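Local coordinates for glutaconate CoA-transferase subunit A (Acidaminococcus fermentans, PDB 1POI), which catalyses the transfer of the CoA moiety from acetyl-CoA to (R)-2-hydroxyglutarate and related compounds such as glutaconate, a step of glutamate degradation, at residues V35-L39 / M59-R65; T26-Y32 / A52-D56; A9-V14 / K205-V209. One frame throughout, in Å; residues are numbered along the deposited sequence.

Contact 1 (V35-L39 / M59-R65); sequences VFEIL and MLIGNGR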
loop_
_atom_site.group_PDB
_atom_site.type_symbol
_atom_site.label_atom_id
_atom_site.label_comp_id
_atom_site.label_asym_id
_atom_site.label_seq_id
_atom_site.Cartn_x
_atom_site.Cartn_y
_atom_site.Cartn_z
ATOM N N VAL A 35 -16.177 -16.599 22.923
ATOM C CA VAL A 35 -17.376 -17.349 23.250
ATOM C C VAL A 35 -17.001 -18.649 23.951
ATOM O O VAL A 35 -17.777 -19.208 24.726
ATOM C CB VAL A 35 -18.231 -17.597 22.009
ATOM C CG1 VAL A 35 -19.258 -18.712 22.254
ATOM C CG2 VAL A 35 -18.946 -16.331 21.658
ATOM N N PHE A 36 -15.781 -19.105 23.736
ATOM C CA PHE A 36 -15.358 -20.319 24.395
ATOM C C PHE A 36 -15.117 -20.080 25.869
ATOM O O PHE A 36 -15.537 -20.879 26.687
ATOM C CB PHE A 36 -14.108 -20.908 23.735
ATOM C CG PHE A 36 -14.416 -21.915 22.675
ATOM C CD1 PHE A 36 -15.634 -21.881 22.006
ATOM C CD2 PHE A 36 -13.500 -22.919 22.362
ATOM C CE1 PHE A 36 -15.953 -22.838 21.040
ATOM C CE2 PHE A 36 -13.813 -23.888 21.395
ATOM C CZ PHE A 36 -15.045 -23.841 20.733
ATOM N N GLU A 37 -14.459 -18.975 26.203
ATOM C CA GLU A 37 -14.148 -18.637 27.590
ATOM C C GLU A 37 -15.426 -18.290 28.389
ATOM O O GLU A 37 -15.547 -18.622 29.573
ATOM C CB GLU A 37 -13.138 -17.503 27.644
ATOM C CG GLU A 37 -12.524 -17.321 29.010
ATOM C CD GLU A 37 -11.400 -18.309 29.328
ATOM O OE1 GLU A 37 -10.945 -19.049 28.419
ATOM O OE2 GLU A 37 -10.937 -18.313 30.497
ATOM N N ILE A 38 -16.382 -17.637 27.746
ATOM C CA ILE A 38 -17.631 -17.329 28.406
ATOM C C ILE A 38 -18.184 -18.664 28.911
ATOM O O ILE A 38 -18.391 -18.846 30.112
ATOM C CB ILE A 38 -18.609 -16.638 27.429
ATOM C CG1 ILE A 38 -18.245 -15.155 27.293
ATOM C CG2 ILE A 38 -20.033 -16.818 27.865
ATOM C CD1 ILE A 38 -19.029 -14.401 26.194
ATOM N N LEU A 39 -18.331 -19.634 28.019
ATOM C CA LEU A 39 -18.836 -20.963 28.408
ATOM C C LEU A 39 -17.971 -21.618 29.483
ATOM O O LEU A 39 -18.455 -22.030 30.547
ATOM C CB LEU A 39 -18.874 -21.901 27.203
ATOM C CG LEU A 39 -20.019 -21.687 26.241
ATOM C CD1 LEU A 39 -19.951 -22.731 25.162
ATOM C CD2 LEU A 39 -21.314 -21.799 26.988
ATOM N N MET A 59 -24.068 -22.104 20.582
ATOM C CA MET A 59 -23.347 -22.726 21.660
ATOM C C MET A 59 -23.815 -22.223 23.025
ATOM O O MET A 59 -24.076 -23.032 23.917
ATOM C CB MET A 59 -21.853 -22.577 21.439
ATOM C CG MET A 59 -21.388 -23.342 20.201
ATOM S SD MET A 59 -19.615 -23.253 20.038
ATOM C CE MET A 59 -19.109 -24.458 21.174
ATOM N N LEU A 60 -24.022 -20.913 23.159
ATOM C CA LEU A 60 -24.494 -20.324 24.415
ATOM C C LEU A 60 -25.884 -20.868 24.767
ATOM O O LEU A 60 -26.111 -21.323 25.888
ATOM C CB LEU A 60 -24.548 -18.795 24.314
ATOM C CG LEU A 60 -23.216 -18.057 24.129
ATOM C CD1 LEU A 60 -23.447 -16.560 23.906
ATOM C CD2 LEU A 60 -22.300 -18.317 25.324
ATOM N N ILE A 61 -26.806 -20.842 23.808
ATOM C CA ILE A 61 -28.162 -21.339 24.029
ATOM C C ILE A 61 -28.159 -22.809 24.465
ATOM O O ILE A 61 -28.667 -23.140 25.540
ATOM C CB ILE A 61 -29.011 -21.197 22.765
ATOM C CG1 ILE A 61 -29.195 -19.727 22.416
ATOM C CG2 ILE A 61 -30.350 -21.867 22.951
ATOM C CD1 ILE A 61 -29.910 -19.521 21.117
ATOM N N GLY A 62 -27.579 -23.674 23.635
ATOM C CA GLY A 62 -27.501 -25.091 23.932
ATOM C C GLY A 62 -26.878 -25.380 25.281
ATOM O O GLY A 62 -27.239 -26.362 25.922
ATOM N N ASN A 63 -25.897 -24.580 25.685
ATOM C CA ASN A 63 -25.283 -24.741 27.000
ATOM C C ASN A 63 -26.134 -23.999 28.062
ATOM O O ASN A 63 -25.645 -23.634 29.142
ATOM C CB ASN A 63 -23.863 -24.182 27.008
ATOM C CG ASN A 63 -22.844 -25.154 26.427
ATOM O OD1 ASN A 63 -22.206 -25.927 27.163
ATOM N ND2 ASN A 63 -22.649 -25.090 25.109
ATOM N N GLY A 64 -27.399 -23.751 27.740
ATOM C CA GLY A 64 -28.299 -23.063 28.656
ATOM C C GLY A 64 -27.841 -21.771 29.321
ATOM O O GLY A 64 -28.255 -21.497 30.458
ATOM N N ARG A 65 -27.042 -20.960 28.619
ATOM C CA ARG A 65 -26.546 -19.693 29.163
ATOM C C ARG A 65 -27.343 -18.445 28.758
ATOM O O ARG A 65 -26.873 -17.330 28.978
ATOM C CB ARG A 65 -25.086 -19.446 28.768
ATOM C CG ARG A 65 -24.156 -20.614 28.913
ATOM C CD ARG A 65 -23.848 -20.995 30.330
ATOM N NE ARG A 65 -22.989 -22.190 30.360
ATOM C CZ ARG A 65 -21.683 -22.170 30.628
ATOM N NH1 ARG A 65 -21.075 -21.026 30.896
ATOM N NH2 ARG A 65 -20.966 -23.286 30.600
#
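Leu39 sets CD1 against the Asn63 amide and wedges CD2 between Asn63 CB, 3.5 Å away, and one face of the Arg65 guanidinium, over its centre. Bent at chi2 (-71°), Arg65 swings its head back end-on, and NH1 and NH2 each lie 2.8 Å from Leu39 O, which accepts from both; NH1 falls in the carbonyl plane, whereas NH2 is tilted from it. The partial negative charge near this C-terminal end of helix 32-40 would probably favour a cation. With an alanine in the arginine's place, Leu39 O would probably be left without both guanidinium donors, Ile43 O without NH1, and the CD2 methyl without its cover. Asn63 turns its amide to Met59 O, which ND2 reaches at 2.8 Å. Flexible and bent at chi3, Met59 brings CE to 3.6 Å from Phe36 CE1, its sulfur at the ring's edge, a Met-aromatic contact. The CG2 branch of Ile38 meets Leu60 CD2 at 3.7 Å. A Schellman motif (Arg65 N to Leu60 O, Gly64 N to Ile61 O) ends helix 55-62, Gly64 having positive phi. Helices 32-40 and 55-62 link neighbouring strands 19-22, 46-49 and 66-71 in successive beta-alpha-beta crossovers of a Rossmann-like fold.

Contact 2 (T26-Y32 / A52-D56); sequences TTDRKPY and AAGGD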
loop_
_atom_site.group_PDB
_atom_site.type_symbol
_atom_site.label_atom_id
_atom_site.label_comp_id
_atom_site.label_asym_id
_atom_site.label_seq_id
_atom_site.Cartn_x
_atom_site.Cartn_y
_atom_site.Cartn_z
ATOM N N THR A 26 -22.829 -14.089 10.885
ATOM C CA THR A 26 -22.927 -15.550 10.705
ATOM C C THR A 26 -21.605 -16.343 10.673
ATOM O O THR A 26 -21.045 -16.637 11.740
ATOM C CB THR A 26 -23.914 -15.942 9.573
ATOM O OG1 THR A 26 -23.476 -15.400 8.328
ATOM C CG2 THR A 26 -25.288 -15.384 9.872
ATOM N N THR A 27 -21.121 -16.744 9.498
ATOM C CA THR A 27 -19.839 -17.464 9.436
ATOM C C THR A 27 -18.697 -16.519 9.081
ATOM O O THR A 27 -17.633 -16.968 8.657
ATOM C CB THR A 27 -19.824 -18.600 8.408
ATOM O OG1 THR A 27 -20.002 -18.060 7.091
ATOM C CG2 THR A 27 -20.914 -19.594 8.698
ATOM N N ASP A 28 -18.910 -15.218 9.250
ATOM C CA ASP A 28 -17.876 -14.226 8.946
ATOM C C ASP A 28 -17.514 -13.398 10.192
ATOM O O ASP A 28 -18.377 -12.757 10.788
ATOM C CB ASP A 28 -18.326 -13.317 7.778
ATOM C CG ASP A 28 -17.196 -12.408 7.240
ATOM O OD1 ASP A 28 -16.103 -12.302 7.859
ATOM O OD2 ASP A 28 -17.400 -11.790 6.169
ATOM N N ARG A 29 -16.239 -13.436 10.575
ATOM C CA ARG A 29 -15.709 -12.689 11.718
ATOM C C ARG A 29 -16.465 -12.720 13.066
ATOM O O ARG A 29 -16.730 -11.675 13.652
ATOM C CB ARG A 29 -15.393 -11.244 11.308
ATOM C CG ARG A 29 -13.996 -10.750 11.792
ATOM C CD ARG A 29 -13.749 -9.271 11.489
ATOM N NE ARG A 29 -14.847 -8.456 12.000
ATOM C CZ ARG A 29 -15.756 -7.873 11.221
ATOM N NH1 ARG A 29 -15.667 -7.991 9.913
ATOM N NH2 ARG A 29 -16.857 -7.343 11.730
ATOM N N LYS A 30 -16.776 -13.917 13.563
ATOM C CA LYS A 30 -17.453 -14.111 14.850
ATOM C C LYS A 30 -16.404 -14.259 15.989
ATOM O O LYS A 30 -15.366 -14.906 15.820
ATOM C CB LYS A 30 -18.293 -15.384 14.792
ATOM C CG LYS A 30 -19.771 -15.187 14.995
ATOM C CD LYS A 30 -20.415 -14.624 13.779
ATOM C CE LYS A 30 -21.869 -14.371 14.048
ATOM N NZ LYS A 30 -22.003 -13.394 15.179
ATOM N N PRO A 31 -16.664 -13.695 17.175
ATOM C CA PRO A 31 -15.644 -13.857 18.220
ATOM C C PRO A 31 -15.696 -15.231 18.937
ATOM O O PRO A 31 -16.127 -15.335 20.102
ATOM C CB PRO A 31 -15.956 -12.694 19.156
ATOM C CG PRO A 31 -17.472 -12.643 19.078
ATOM C CD PRO A 31 -17.729 -12.765 17.599
ATOM N N TYR A 32 -15.193 -16.271 18.270
ATOM C CA TYR A 32 -15.194 -17.631 18.827
ATOM C C TYR A 32 -14.278 -17.905 20.022
ATOM O O TYR A 32 -14.733 -18.472 21.008
ATOM C CB TYR A 32 -14.956 -18.681 17.734
ATOM C CG TYR A 32 -16.228 -19.070 17.023
ATOM C CD1 TYR A 32 -17.122 -19.938 17.610
ATOM C CD2 TYR A 32 -16.563 -18.526 15.793
ATOM C CE1 TYR A 32 -18.313 -20.244 17.009
ATOM C CE2 TYR A 32 -17.758 -18.831 15.190
ATOM C CZ TYR A 32 -18.626 -19.689 15.809
ATOM O OH TYR A 32 -19.851 -19.963 15.256
ATOM N N ALA A 52 -27.152 -11.151 13.011
ATOM C CA ALA A 52 -27.042 -12.275 12.075
ATOM C C ALA A 52 -26.184 -13.278 12.840
ATOM O O ALA A 52 -24.953 -13.300 12.719
ATOM C CB ALA A 52 -26.365 -11.849 10.811
ATOM N N ALA A 53 -26.864 -14.080 13.654
ATOM C CA ALA A 53 -26.231 -15.052 14.531
ATOM C C ALA A 53 -25.854 -16.398 13.930
ATOM O O ALA A 53 -26.561 -16.951 13.086
ATOM C CB ALA A 53 -27.101 -15.254 15.762
ATOM N N GLY A 54 -24.772 -16.959 14.447
ATOM C CA GLY A 54 -24.320 -18.242 13.960
ATOM C C GLY A 54 -24.109 -19.280 15.043
ATOM O O GLY A 54 -24.870 -19.370 15.997
ATOM N N GLY A 55 -23.019 -20.020 14.936
ATOM C CA GLY A 55 -22.759 -21.064 15.911
ATOM C C GLY A 55 -22.489 -20.512 17.281
ATOM O O GLY A 55 -22.641 -21.211 18.278
ATOM N N ASP A 56 -22.066 -19.253 17.320
ATOM C CA ASP A 56 -21.761 -18.561 18.568
ATOM C C ASP A 56 -22.985 -18.543 19.522
ATOM O O ASP A 56 -22.949 -19.156 20.588
ATOM C CB ASP A 56 -21.151 -17.156 18.290
ATOM C CG ASP A 56 -22.025 -16.251 17.350
ATOM O OD1 ASP A 56 -22.846 -16.731 16.530
ATOM O OD2 ASP A 56 -21.876 -15.008 17.435
#
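The backbones of Thr26 and Gly54 pass 4.4 Å apart at their CA atoms, and Thr26 N donates to Ala52 O at 2.9 Å, coming from above the carbonyl plane. Glycine suits position 54 because a CB there would run into Thr26 O. Gly55 fits for a like reason: a CB would collide with the hydroxyl of Tyr32, whose OH lies 3.2 Å from Gly55 CA. Thr26 CG2 lies against Ala52, 3.5 Å from its O, with the alanine CB just beyond, a close pass that the small residue allows.

The chief side-chain pair is Lys30 and Asp56, which cross at about a right angle. Lys30 is bent at chi2 (76°) and again at chi4 (60°), a double fold that curls the chain round the carboxylate: CG packs 3.2 Å from Asp56 OD2 while NZ comes back to the same oxygen at 2.8 Å. The ammonium approaches on the syn side, 31° out of the carboxylate plane. The other oxygen, OD1, accepts from Gly54 N at 2.8 Å, nearly along its C-O axis, so both carboxylate oxygens have a donor. Lys30 NZ also hydrogen-bonds Gly23 O, a second acceptor for the buried ammonium.

All the residues that touch here are buried, so lysine and aspartate suit their places as a pair, each supplying the opposite charge. Burial would probably strengthen their attraction and make it costly to separate them; the salt bridge thereby ties the loop after strand 19-22 to the start of helix 55-62, where the aspartate's second oxygen also holds the backbone of the N-cap residue.

Contact 3 (A9-V14 / K205-V209); sequences AIAKYV and KYTIV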
loop_
_atom_site.group_PDB
_atom_site.type_symbol
_atom_site.label_atom_id
_atom_site.label_comp_id
_atom_site.label_asym_id
_atom_site.label_seq_id
_atom_site.Cartn_x
_atom_site.Cartn_y
_atom_site.Cartn_z
ATOM N N ALA A 9 -9.482 -10.942 31.103
ATOM C CA ALA A 9 -10.409 -10.005 30.485
ATOM C C ALA A 9 -11.854 -10.440 30.607
ATOM O O ALA A 9 -12.693 -9.699 31.086
ATOM C CB ALA A 9 -10.041 -9.792 29.031
ATOM N N ILE A 10 -12.153 -11.644 30.169
ATOM C CA ILE A 10 -13.519 -12.151 30.252
ATOM C C ILE A 10 -14.099 -12.140 31.678
ATOM O O ILE A 10 -15.286 -11.849 31.878
ATOM C CB ILE A 10 -13.567 -13.572 29.679
ATOM C CG1 ILE A 10 -13.431 -13.496 28.152
ATOM C CG2 ILE A 10 -14.801 -14.319 30.179
ATOM C CD1 ILE A 10 -14.670 -12.912 27.398
ATOM N N ALA A 11 -13.257 -12.486 32.650
ATOM C CA ALA A 11 -13.653 -12.543 34.054
ATOM C C ALA A 11 -13.987 -11.165 34.605
ATOM O O ALA A 11 -14.947 -10.997 35.358
ATOM C CB ALA A 11 -12.548 -13.153 34.867
ATOM N N LYS A 12 -13.151 -10.196 34.254
ATOM C CA LYS A 12 -13.318 -8.824 34.693
ATOM C C LYS A 12 -14.491 -8.096 34.047
ATOM O O LYS A 12 -15.348 -7.572 34.752
ATOM C CB LYS A 12 -12.022 -8.052 34.466
ATOM C CG LYS A 12 -12.058 -6.632 34.952
ATOM C CD LYS A 12 -10.652 -6.038 34.963
ATOM C CE LYS A 12 -10.635 -4.602 35.506
ATOM N NZ LYS A 12 -9.236 -4.080 35.661
ATOM N N TYR A 13 -14.582 -8.109 32.720
ATOM C CA TYR A 13 -15.658 -7.382 32.038
ATOM C C TYR A 13 -16.935 -8.133 31.697
ATOM O O TYR A 13 -17.875 -7.511 31.198
ATOM C CB TYR A 13 -15.122 -6.694 30.782
ATOM C CG TYR A 13 -13.921 -5.845 31.050
ATOM C CD1 TYR A 13 -14.057 -4.559 31.571
ATOM C CD2 TYR A 13 -12.645 -6.344 30.867
ATOM C CE1 TYR A 13 -12.946 -3.786 31.912
ATOM C CE2 TYR A 13 -11.517 -5.580 31.202
ATOM C CZ TYR A 13 -11.683 -4.304 31.726
ATOM O OH TYR A 13 -10.586 -3.541 32.070
ATOM N N VAL A 14 -16.985 -9.453 31.888
ATOM C CA VAL A 14 -18.222 -10.176 31.576
ATOM C C VAL A 14 -18.716 -10.827 32.854
ATOM O O VAL A 14 -17.905 -11.312 33.667
ATOM C CB VAL A 14 -18.046 -11.222 30.447
ATOM C CG1 VAL A 14 -19.401 -11.500 29.746
ATOM C CG2 VAL A 14 -17.038 -10.712 29.425
ATOM N N LYS A 205 -21.122 -0.573 27.536
ATOM C CA LYS A 205 -20.446 0.071 28.638
ATOM C C LYS A 205 -19.027 -0.417 28.697
ATOM O O LYS A 205 -18.119 0.364 28.964
ATOM C CB LYS A 205 -21.144 -0.226 29.961
ATOM C CG LYS A 205 -20.397 0.355 31.167
ATOM C CD LYS A 205 -21.161 0.184 32.458
ATOM C CE LYS A 205 -20.259 0.400 33.669
ATOM N NZ LYS A 205 -19.521 1.693 33.604
ATOM N N TYR A 206 -18.858 -1.723 28.524
ATOM C CA TYR A 206 -17.540 -2.365 28.519
ATOM C C TYR A 206 -17.327 -3.022 27.158
ATOM O O TYR A 206 -18.265 -3.638 26.625
ATOM C CB TYR A 206 -17.451 -3.442 29.602
ATOM C CG TYR A 206 -17.481 -2.890 30.997
ATOM C CD1 TYR A 206 -16.362 -2.258 31.535
ATOM C CD2 TYR A 206 -18.654 -2.942 31.764
ATOM C CE1 TYR A 206 -16.407 -1.681 32.795
ATOM C CE2 TYR A 206 -18.712 -2.373 33.025
ATOM C CZ TYR A 206 -17.589 -1.737 33.536
ATOM O OH TYR A 206 -17.649 -1.118 34.771
ATOM N N THR A 207 -16.126 -2.892 26.589
ATOM C CA THR A 207 -15.834 -3.512 25.292
ATOM C C THR A 207 -14.582 -4.368 25.297
ATOM O O THR A 207 -13.508 -3.919 25.734
ATOM C CB THR A 207 -15.695 -2.481 24.143
ATOM O OG1 THR A 207 -16.959 -1.857 23.902
ATOM C CG2 THR A 207 -15.270 -3.181 22.849
ATOM N N ILE A 208 -14.724 -5.603 24.830
ATOM C CA ILE A 208 -13.575 -6.510 24.747
ATOM C C ILE A 208 -13.269 -6.778 23.271
ATOM O O ILE A 208 -14.180 -7.134 22.478
ATOM C CB ILE A 208 -13.815 -7.857 25.484
ATOM C CG1 ILE A 208 -14.212 -7.592 26.946
ATOM C CG2 ILE A 208 -12.518 -8.699 25.470
ATOM C CD1 ILE A 208 -14.951 -8.720 27.596
ATOM N N VAL A 209 -12.009 -6.572 22.900
ATOM C CA VAL A 209 -11.593 -6.781 21.524
ATOM C C VAL A 209 -10.555 -7.913 21.377
ATOM O O VAL A 209 -9.450 -7.840 21.932
ATOM C CB VAL A 209 -11.041 -5.442 20.900
ATOM C CG1 VAL A 209 -9.785 -4.994 21.637
ATOM C CG2 VAL A 209 -10.720 -5.606 19.411
#
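Tyr13 and Tyr206 both carry CG anti to the carbonyl carbon, with chi1 of Tyr13 at -52°, and these torsions send the two rings out from helix and strand until they meet. Tyr13 CD1 comes to 3.3 Å from Tyr206 CD1. The rings are inclined at 46° and their centroids are 5.5 Å apart, so the pair is neither a parallel stack nor a perpendicular one: Tyr206 arrives at the edge of the Tyr13 ring, near its plane, while the aliphatic part of Lys12 covers a face of that ring with CG. Tyrosine suits both partly exposed places: the ring carbons pack against each other, while the polar hydroxyl tolerates a position at the border of the contact.

Helix 6-13 runs antiparallel to strand 206-211 here, the axes of the short segments 9.6 Å apart at 170°. This is the layering of an open alpha/beta fold, in which helices lie on a parallel sheet with apolar residues between them; strand 206-211 stands between strands 174-179 and 236-239, and the Coenzyme A transferase family is grouped with the Rossmann-like folds.

Ile208 is the strand's main apolar projection toward the helix, and its branching lets it serve several helix residues at once. With its CG1 anti to the carbonyl carbon and chi2 extended, its CD1 methyl is carried forward to 3.4 Å from Val14 CG2 and 3.8 Å from Tyr13 CB, while Ile10 CD1 meets the same methyl at 4.2 Å. Its other branch, CG2, turns to Ala9 CB, 4.5 Å away. The alanine at position 9, with no more than a methyl, lets the helix lie near the sheet while also touching Ala236 and Val238 of the next strand.

How the contacts relate
Along the chain the segments of contacts 1 and 2 alternate, and both lie inside the loop closed by contact 3. Contacts 1 and 2, with centres about 13 Å apart, share helix 55-62: contact 2 holds its start, contact 1 its end, and they touch through Val35 and Asp56. The centre of contact 3 is about 16 Å from that of contact 1, which it meets where Ile10 packs on Glu37 and Ile38, and about 18 Å from that of contact 2, without touching it. Helix 32-40 thus adjoins both helix 6-13 and helix 55-62 beside the seven-stranded parallel sheet, and contact 3 joins strand 206-211, about 190 residues further along, into the same alpha/beta unit.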